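Local coordinates for protein 4-amino-4-deoxychorismate lyase (PDB 3LUL) that belongs to the class IV aminotransferase family of pyridoxal-phosphate-dependent enzymes and carries the cofactor covalently bound, at residues H120-S126 with R243-D249. Sequence-based numbering, arbitrary orientation. Where two conformers were deposited one is given.
Sequences HPVRLIS and RRVLSLD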
loop_
_atom_site.group_PDB
_atom_site.type_symbol
_atom_site.label_atom_id
_atom_site.label_comp_id
_atom_site.label_asym_id
_atom_site.label_seq_id
_atom_site.Cartn_x
_atom_site.Cartn_y
_atom_site.Cartn_z
ATOM N N HIS B 120 13.665 -18.704 -18.598
ATOM C CA HIS B 120 13.433 -17.835 -19.757
ATOM C C HIS B 120 13.718 -16.348 -19.404
ATOM O O HIS B 120 13.356 -15.879 -18.319
ATOM C CB HIS B 120 12.017 -18.048 -20.354
ATOM C CG HIS B 120 10.873 -17.735 -19.426
ATOM N ND1 HIS B 120 9.947 -16.751 -19.702
ATOM C CD2 HIS B 120 10.473 -18.302 -18.259
ATOM C CE1 HIS B 120 9.044 -16.706 -18.739
ATOM N NE2 HIS B 120 9.344 -17.632 -17.847
ATOM N N PRO B 121 14.396 -15.599 -20.311
ATOM C CA PRO B 121 14.651 -14.194 -19.965
ATOM C C PRO B 121 13.390 -13.353 -19.932
ATOM O O PRO B 121 12.431 -13.658 -20.635
ATOM C CB PRO B 121 15.569 -13.716 -21.077
ATOM C CG PRO B 121 16.193 -14.948 -21.589
ATOM C CD PRO B 121 15.115 -15.966 -21.535
ATOM N N VAL B 122 13.399 -12.323 -19.084
ATOM C CA VAL B 122 12.193 -11.539 -18.810
ATOM C C VAL B 122 12.059 -10.339 -19.736
ATOM O O VAL B 122 13.043 -9.728 -20.116
ATOM C CB VAL B 122 12.134 -11.047 -17.347
ATOM C CG1 VAL B 122 12.007 -12.227 -16.427
ATOM C CG2 VAL B 122 13.344 -10.250 -16.990
ATOM N N ARG B 123 10.807 -10.021 -20.076
ATOM C CA ARG B 123 10.466 -8.821 -20.828
ATOM C C ARG B 123 9.873 -7.773 -19.877
ATOM O O ARG B 123 8.926 -8.057 -19.127
ATOM C CB ARG B 123 9.476 -9.156 -21.948
ATOM C CG ARG B 123 10.042 -10.016 -23.079
ATOM C CD ARG B 123 9.140 -9.934 -24.301
ATOM N NE ARG B 123 9.631 -10.671 -25.464
ATOM C CZ ARG B 123 10.451 -10.160 -26.379
ATOM N NH1 ARG B 123 10.914 -8.924 -26.244
ATOM N NH2 ARG B 123 10.829 -10.893 -27.419
ATOM N N LEU B 124 10.435 -6.560 -19.912
ATOM C CA LEU B 124 10.029 -5.440 -19.045
ATOM C C LEU B 124 9.375 -4.317 -19.828
ATOM O O LEU B 124 9.705 -4.114 -21.000
ATOM C CB LEU B 124 11.239 -4.855 -18.335
ATOM C CG LEU B 124 12.028 -5.806 -17.448
ATOM C CD1 LEU B 124 13.216 -5.093 -16.793
ATOM C CD2 LEU B 124 11.127 -6.408 -16.363
ATOM N N ILE B 125 8.460 -3.605 -19.168
ATOM C CA ILE B 125 7.947 -2.332 -19.647
ATOM C C ILE B 125 8.162 -1.285 -18.578
ATOM O O ILE B 125 8.180 -1.597 -17.386
ATOM C CB ILE B 125 6.445 -2.366 -20.105
ATOM C CG1 ILE B 125 5.517 -2.954 -19.046
ATOM C CG2 ILE B 125 6.290 -3.102 -21.493
ATOM C CD1 ILE B 125 4.381 -2.067 -18.610
ATOM N N SER B 126 8.361 -0.041 -18.998
ATOM C CA SER B 126 8.562 1.056 -18.057
ATOM C C SER B 126 7.196 1.565 -17.627
ATOM O O SER B 126 6.342 1.793 -18.465
ATOM C CB SER B 126 9.293 2.215 -18.750
ATOM O OG SER B 126 10.608 1.882 -19.113
ATOM N N ARG B 243 17.931 -13.156 -12.749
ATOM C CA ARG B 243 17.023 -13.375 -13.878
ATOM C C ARG B 243 17.490 -12.459 -15.002
ATOM O O ARG B 243 17.663 -11.243 -14.819
ATOM C CB ARG B 243 15.593 -13.060 -13.469
ATOM C CG ARG B 243 14.505 -13.349 -14.520
ATOM C CD ARG B 243 13.912 -14.776 -14.404
ATOM N NE ARG B 243 13.032 -15.101 -15.551
ATOM C CZ ARG B 243 11.694 -15.031 -15.559
ATOM N NH1 ARG B 243 11.013 -14.622 -14.489
ATOM N NH2 ARG B 243 11.012 -15.333 -16.667
ATOM N N ARG B 244 17.714 -13.056 -16.173
ATOM C CA ARG B 244 18.209 -12.304 -17.314
ATOM C C ARG B 244 17.072 -11.519 -17.920
ATOM O O ARG B 244 15.928 -11.974 -17.905
ATOM C CB ARG B 244 18.815 -13.260 -18.353
ATOM C CG ARG B 244 20.019 -14.032 -17.854
ATOM C CD ARG B 244 20.362 -15.180 -18.792
ATOM N NE ARG B 244 21.313 -16.119 -18.177
ATOM C CZ ARG B 244 22.650 -16.072 -18.261
ATOM N NH1 ARG B 244 23.277 -15.138 -18.967
ATOM N NH2 ARG B 244 23.380 -17.001 -17.642
ATOM N N VAL B 245 17.397 -10.345 -18.450
ATOM C CA VAL B 245 16.413 -9.453 -19.087
ATOM C C VAL B 245 16.617 -9.441 -20.605
ATOM O O VAL B 245 17.699 -9.146 -21.098
ATOM C CB VAL B 245 16.482 -8.027 -18.508
ATOM C CG1 VAL B 245 15.555 -7.040 -19.291
ATOM C CG2 VAL B 245 16.122 -8.029 -17.014
ATOM N N LEU B 246 15.562 -9.803 -21.324
ATOM C CA LEU B 246 15.556 -9.839 -22.782
ATOM C C LEU B 246 15.282 -8.469 -23.368
ATOM O O LEU B 246 15.851 -8.114 -24.392
ATOM C CB LEU B 246 14.527 -10.851 -23.310
ATOM C CG LEU B 246 14.351 -10.959 -24.844
ATOM C CD1 LEU B 246 15.655 -11.279 -25.564
ATOM C CD2 LEU B 246 13.294 -12.004 -25.179
ATOM N N SER B 247 14.423 -7.691 -22.728
ATOM C CA SER B 247 14.006 -6.423 -23.299
ATOM C C SER B 247 13.411 -5.465 -22.292
ATOM O O SER B 247 12.831 -5.901 -21.303
ATOM C CB SER B 247 12.995 -6.640 -24.430
ATOM O OG SER B 247 11.794 -7.279 -23.984
ATOM N N LEU B 248 13.514 -4.167 -22.607
ATOM C CA LEU B 248 12.792 -3.096 -21.912
ATOM C C LEU B 248 12.051 -2.290 -22.986
ATOM O O LEU B 248 12.696 -1.727 -23.868
ATOM C CB LEU B 248 13.741 -2.175 -21.149
ATOM C CG LEU B 248 13.097 -0.928 -20.513
ATOM C CD1 LEU B 248 11.969 -1.277 -19.471
ATOM C CD2 LEU B 248 14.156 -0.021 -19.933
ATOM N N ASP B 249 10.717 -2.237 -22.902
ATOM C CA ASP B 249 9.901 -1.537 -23.910
ATOM C C ASP B 249 10.286 -2.084 -25.298
ATOM O O ASP B 249 10.263 -3.300 -25.505
ATOM C CB ASP B 249 10.104 -0.021 -23.745
ATOM C CG ASP B 249 9.763 0.466 -22.342
ATOM O OD1 ASP B 249 8.710 0.050 -21.824
ATOM O OD2 ASP B 249 10.511 1.293 -21.768
HETATM O O HOH W 1 9.933 -5.493 -23.453
#
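Val-122 and Val-245 pair as neighbours in two parallel strands of the larger mixed beta sheet of this class IV aminotransferase fold, and a beta bulge follows at once: Leu-246 is the extra residue, so Arg-123 pairs with Ser-247 and Leu-124 with Leu-248. Val-122 N donates to Arg-244 O, and Val-122 O takes Leu-246 N at 2.8 Å. Beyond the bulge Leu-124 uses its N toward Ser-247 O and its O toward Asp-249 N. Val-122 and Leu-124 share one face with Val-245 and Leu-248; there the Leu-124 side chain crosses that of Val-245 at about a right angle, its CD1 3.9 Å from Val-245 CG1, and Leu-235 of strand 232-237 packs against both valines. On the other face, in the conformer given, Arg-123 runs extended from CG to NE beside Leu-246, whose CD2 sits 3.5 Å above the guanidinium plane. In this conformer Arg-123 NH1 reaches Ser-247 OG at 2.9 Å, a bent bond (132°) tilted out of that plane. The same OG donates to a water that in turn donates to Leu-124 O and Asp-249 O, tying both strands together. At the start of the pairing Arg-243, bent at chi2 (91°), grips His-120 O side-on with NE and NH2, the oxygen lying in the guanidinium plane. At the far end the Asp-249 carboxylate, also salt-bridged to Lys-224, clasps Ser-126 through both oxygens on their syn sides: Ser-126 N donates to OD1 at 2.8 Å, and Ser-126 OG to OD2 at 2.7 Å.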